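Local coordinates for 3-polyprenyl-4-hydroxybenzoate decarboxylase and related decarboxylases (Pelotomaculum thermopropionicum, PDB 6H6X), which uses prenylated FMN to interconvert 2,5-furandicarboxylic acid and 2-furoic acid by reversible decarboxylation, as a UbiD-family enzyme, at residues K81-V95 with E212-K226. The protein carries 8 engineered substitutions. Residues are numbered along the deposited sequence; the frame is centred on the assembly and turned at random.
Sequences KLAAAVENPVPCRLV and EIASALLPQPLELVK
Val90 lies across the last turn of helix 210-217, its CG2 methyl 3.9 Å from CB of Ala216, and with CG1 anti to the backbone N (chi1 159°) the other methyl is turned to CB of Ser215. Its N-H makes a nearly straight hydrogen bond to the carbonyl of Glu212, with Val90 N 3.2 Å from Glu212 O. The donor stands well above the carbonyl plane, and the helical N-H of Ala216 reaches the same oxygen from the opposite face. CB of Pro89 sits 3.5 Å from CB of Glu212. Further on, Cys92 CB is 3.6 Å from Leu224 CD1, while its SG lies near Ser215 OG. The chain then pairs in parallel, Arg93 with Glu223 and Leu94 with Leu224: Arg93 N donates to Leu222 O, and Leu224 N to Arg93 O at 2.9 Å. Within the chain, strand 93-94 is the outer strand of a small mixed sheet, with 223-226 in the middle and the antiparallel 233-235 beyond it; residues 212-226 fall in the Rift-related domain of the UbiD family, of the FMN-binding clan. At the other end, helical residues 81-87 cross helical residues 212-217 at 132°, and CB of Ala85 fits against Leu217 CD2 (3.6 Å) and Ala216 CB. Leu82 CD1 meets Leu217 CD1. Ser215 OG accepts a straight bond from Leu222 N, 2.9 Å away, and gives a weak one to Pro91 O. With an alanine here, the amide of Leu222 would probably lose its acceptor and the turn into strand 223-226 its tie to the helix. Ile213, whose CG2 touches CB of Ala85, packs on Ala199 of helix 194-199 and lies beside Glu210, a manganese and potassium ligand at the prenylated-FMN site.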
# COMPACT_ATOMS: atom_id res chain seq x y z
N LYS B 81 8.48 -3.05 -25.84
CA LYS B 81 8.69 -4.35 -26.51
C LYS B 81 7.35 -5.03 -26.84
O LYS B 81 7.18 -5.56 -27.93
CB LYS B 81 9.60 -5.28 -25.71
CG LYS B 81 10.40 -6.19 -26.65
CD LYS B 81 10.72 -7.58 -26.11
CE LYS B 81 11.77 -8.30 -26.94
NZ LYS B 81 11.42 -8.30 -28.39
N LEU B 82 6.37 -4.96 -25.92
CA LEU B 82 5.06 -5.60 -26.18
C LEU B 82 4.34 -4.91 -27.33
O LEU B 82 3.84 -5.58 -28.22
CB LEU B 82 4.20 -5.70 -24.91
CG LEU B 82 2.87 -6.47 -25.03
CD1 LEU B 82 3.02 -7.86 -25.64
CD2 LEU B 82 2.20 -6.58 -23.67
N ALA B 83 4.34 -3.58 -27.35
CA ALA B 83 3.66 -2.84 -28.45
C ALA B 83 4.32 -3.06 -29.85
O ALA B 83 3.64 -3.17 -30.89
CB ALA B 83 3.60 -1.35 -28.12
N ALA B 84 5.64 -3.15 -29.84
CA ALA B 84 6.42 -3.54 -31.04
C ALA B 84 6.04 -4.94 -31.55
O ALA B 84 5.89 -5.13 -32.78
CB ALA B 84 7.94 -3.49 -30.74
N ALA B 85 5.91 -5.91 -30.63
CA ALA B 85 5.43 -7.25 -31.05
C ALA B 85 4.03 -7.23 -31.62
O ALA B 85 3.74 -7.96 -32.59
CB ALA B 85 5.52 -8.23 -29.91
N VAL B 86 3.14 -6.41 -31.06
CA VAL B 86 1.78 -6.29 -31.60
C VAL B 86 1.79 -5.63 -32.97
O VAL B 86 1.05 -6.06 -33.87
CB VAL B 86 0.82 -5.52 -30.67
CG1 VAL B 86 -0.56 -5.32 -31.32
CG2 VAL B 86 0.66 -6.28 -29.35
N GLU B 87 2.62 -4.62 -33.15
CA GLU B 87 2.72 -3.90 -34.44
C GLU B 87 3.39 -4.78 -35.50
O GLU B 87 2.94 -4.78 -36.65
CB GLU B 87 3.43 -2.52 -34.27
CG GLU B 87 3.97 -1.79 -35.52
CD GLU B 87 2.93 -1.35 -36.57
OE1 GLU B 87 1.73 -1.72 -36.47
OE2 GLU B 87 3.33 -0.62 -37.51
N ASN B 88 4.42 -5.54 -35.11
CA ASN B 88 5.20 -6.36 -36.05
C ASN B 88 5.20 -7.86 -35.73
O ASN B 88 6.20 -8.39 -35.27
CB ASN B 88 6.64 -5.83 -36.12
CG ASN B 88 6.71 -4.41 -36.66
OD1 ASN B 88 6.91 -3.47 -35.90
ND2 ASN B 88 6.47 -4.25 -37.97
N PRO B 89 4.08 -8.54 -35.98
CA PRO B 89 4.08 -9.99 -35.74
C PRO B 89 5.04 -10.74 -36.66
O PRO B 89 5.35 -10.25 -37.72
CB PRO B 89 2.64 -10.40 -36.04
CG PRO B 89 1.86 -9.13 -36.12
CD PRO B 89 2.81 -8.07 -36.53
N VAL B 90 5.44 -11.93 -36.24
CA VAL B 90 6.48 -12.74 -36.89
C VAL B 90 5.89 -14.12 -37.14
O VAL B 90 5.34 -14.70 -36.24
CB VAL B 90 7.70 -12.85 -35.94
CG1 VAL B 90 8.59 -14.05 -36.25
CG2 VAL B 90 8.51 -11.57 -35.98
N PRO B 91 6.02 -14.65 -38.37
CA PRO B 91 5.42 -15.98 -38.58
C PRO B 91 5.95 -17.10 -37.66
O PRO B 91 7.09 -17.07 -37.20
CB PRO B 91 5.77 -16.30 -40.05
CG PRO B 91 5.79 -14.94 -40.71
CD PRO B 91 6.36 -14.01 -39.66
N CYS B 92 5.05 -18.03 -37.37
CA CYS B 92 5.37 -19.25 -36.63
C CYS B 92 5.86 -20.28 -37.63
O CYS B 92 5.55 -20.21 -38.82
CB CYS B 92 4.11 -19.77 -35.92
SG CYS B 92 3.53 -18.65 -34.63
N ARG B 93 6.61 -21.24 -37.11
CA ARG B 93 7.12 -22.34 -37.89
C ARG B 93 6.31 -23.61 -37.60
O ARG B 93 6.26 -24.06 -36.45
CB ARG B 93 8.56 -22.53 -37.45
CG ARG B 93 9.37 -23.53 -38.28
CD ARG B 93 10.65 -24.00 -37.55
NE ARG B 93 11.85 -23.89 -38.36
CZ ARG B 93 12.48 -22.74 -38.65
NH1 ARG B 93 12.03 -21.56 -38.21
NH2 ARG B 93 13.57 -22.77 -39.42
N LEU B 94 5.67 -24.19 -38.62
CA LEU B 94 5.17 -25.55 -38.56
C LEU B 94 6.30 -26.57 -38.51
O LEU B 94 7.29 -26.42 -39.12
CB LEU B 94 4.23 -25.85 -39.69
CG LEU B 94 3.37 -27.13 -39.45
CD1 LEU B 94 2.36 -26.88 -38.36
CD2 LEU B 94 2.70 -27.68 -40.71
N VAL B 95 6.12 -27.61 -37.70
CA VAL B 95 7.16 -28.54 -37.33
C VAL B 95 6.53 -29.92 -37.43
O VAL B 95 5.31 -30.04 -37.47
CB VAL B 95 7.67 -28.11 -35.94
CG1 VAL B 95 7.50 -29.14 -34.84
CG2 VAL B 95 9.01 -27.44 -36.01
N GLU B 212 1.59 -15.24 -33.62
CA GLU B 212 2.61 -14.42 -34.29
C GLU B 212 3.15 -13.32 -33.42
O GLU B 212 4.35 -13.00 -33.46
CB GLU B 212 2.06 -13.87 -35.62
CG GLU B 212 1.79 -15.00 -36.58
CD GLU B 212 1.39 -14.58 -37.99
OE1 GLU B 212 0.96 -13.43 -38.22
OE2 GLU B 212 1.48 -15.45 -38.88
N ILE B 213 2.29 -12.78 -32.56
CA ILE B 213 2.76 -11.86 -31.54
C ILE B 213 3.69 -12.59 -30.57
O ILE B 213 4.79 -12.12 -30.24
CB ILE B 213 1.57 -11.19 -30.83
CG1 ILE B 213 0.79 -10.34 -31.84
CG2 ILE B 213 2.08 -10.27 -29.72
CD1 ILE B 213 -0.60 -9.96 -31.36
N ALA B 214 3.29 -13.78 -30.14
CA ALA B 214 4.15 -14.57 -29.26
C ALA B 214 5.49 -14.86 -29.90
O ALA B 214 6.51 -14.76 -29.25
CB ALA B 214 3.47 -15.88 -28.91
N SER B 215 5.47 -15.24 -31.16
CA SER B 215 6.69 -15.44 -31.96
C SER B 215 7.64 -14.24 -31.91
O SER B 215 8.80 -14.41 -31.63
CB SER B 215 6.31 -15.72 -33.42
OG SER B 215 6.63 -17.00 -33.78
N ALA B 216 7.12 -13.04 -32.14
CA ALA B 216 7.94 -11.81 -31.99
C ALA B 216 8.52 -11.56 -30.61
O ALA B 216 9.53 -10.88 -30.49
CB ALA B 216 7.14 -10.58 -32.42
N LEU B 217 7.87 -12.05 -29.55
CA LEU B 217 8.37 -11.78 -28.20
C LEU B 217 9.45 -12.77 -27.81
O LEU B 217 10.26 -12.50 -26.92
CB LEU B 217 7.23 -11.87 -27.16
CG LEU B 217 6.10 -10.83 -27.15
CD1 LEU B 217 5.03 -11.19 -26.17
CD2 LEU B 217 6.70 -9.50 -26.78
N LEU B 218 9.43 -13.93 -28.44
CA LEU B 218 10.36 -14.98 -28.06
C LEU B 218 11.68 -14.79 -28.83
O LEU B 218 11.70 -14.12 -29.88
CB LEU B 218 9.75 -16.33 -28.34
CG LEU B 218 8.57 -16.73 -27.47
CD1 LEU B 218 7.83 -17.89 -28.12
CD2 LEU B 218 9.04 -17.12 -26.10
N PRO B 219 12.77 -15.41 -28.34
CA PRO B 219 14.05 -15.36 -29.04
C PRO B 219 14.04 -16.02 -30.43
O PRO B 219 14.70 -15.52 -31.31
CB PRO B 219 15.00 -16.12 -28.09
CG PRO B 219 14.34 -16.06 -26.76
CD PRO B 219 12.90 -16.20 -27.09
N GLN B 220 13.30 -17.13 -30.61
CA GLN B 220 13.11 -17.79 -31.91
C GLN B 220 11.60 -17.93 -32.21
O GLN B 220 10.81 -18.02 -31.29
CB GLN B 220 13.70 -19.22 -31.89
CG GLN B 220 14.98 -19.45 -31.06
CD GLN B 220 16.25 -18.86 -31.68
OE1 GLN B 220 17.29 -18.81 -31.01
NE2 GLN B 220 16.20 -18.47 -32.97
N PRO B 221 11.22 -18.05 -33.49
CA PRO B 221 9.82 -18.31 -33.81
C PRO B 221 9.21 -19.49 -33.04
O PRO B 221 9.86 -20.46 -32.74
CB PRO B 221 9.83 -18.57 -35.33
CG PRO B 221 11.03 -17.83 -35.81
CD PRO B 221 12.04 -17.97 -34.71
N LEU B 222 7.94 -19.34 -32.70
CA LEU B 222 7.21 -20.34 -31.96
C LEU B 222 6.95 -21.51 -32.89
O LEU B 222 6.53 -21.34 -34.04
CB LEU B 222 5.91 -19.71 -31.47
CG LEU B 222 4.98 -20.53 -30.65
CD1 LEU B 222 5.63 -20.90 -29.31
CD2 LEU B 222 3.69 -19.71 -30.47
N GLU B 223 7.22 -22.72 -32.39
CA GLU B 223 7.07 -23.93 -33.18
C GLU B 223 5.70 -24.53 -32.93
O GLU B 223 5.30 -24.68 -31.78
CB GLU B 223 8.22 -24.90 -32.88
CG GLU B 223 9.56 -24.30 -33.34
CD GLU B 223 10.80 -25.17 -33.15
OE1 GLU B 223 10.69 -26.33 -32.68
OE2 GLU B 223 11.91 -24.67 -33.48
N LEU B 224 4.95 -24.79 -34.02
CA LEU B 224 3.63 -25.28 -34.00
C LEU B 224 3.57 -26.64 -34.64
O LEU B 224 4.43 -26.99 -35.44
CB LEU B 224 2.68 -24.37 -34.73
CG LEU B 224 2.61 -22.96 -34.22
CD1 LEU B 224 1.55 -22.19 -35.05
CD2 LEU B 224 2.28 -22.91 -32.74
N VAL B 225 2.52 -27.37 -34.29
CA VAL B 225 2.23 -28.67 -34.87
C VAL B 225 0.72 -28.78 -35.12
O VAL B 225 -0.07 -28.10 -34.46
CB VAL B 225 2.81 -29.78 -33.96
CG1 VAL B 225 2.17 -29.72 -32.57
CG2 VAL B 225 2.56 -31.14 -34.59
N LYS B 226 0.33 -29.60 -36.09
CA LYS B 226 -1.09 -29.81 -36.40
C LYS B 226 -1.71 -30.69 -35.36
O LYS B 226 -1.06 -31.61 -34.87
CB LYS B 226 -1.28 -30.53 -37.74
CG LYS B 226 -0.86 -29.81 -38.99
CD LYS B 226 -1.59 -28.50 -39.25
CE LYS B 226 -2.98 -28.71 -39.73
NZ LYS B 226 -3.48 -27.39 -40.24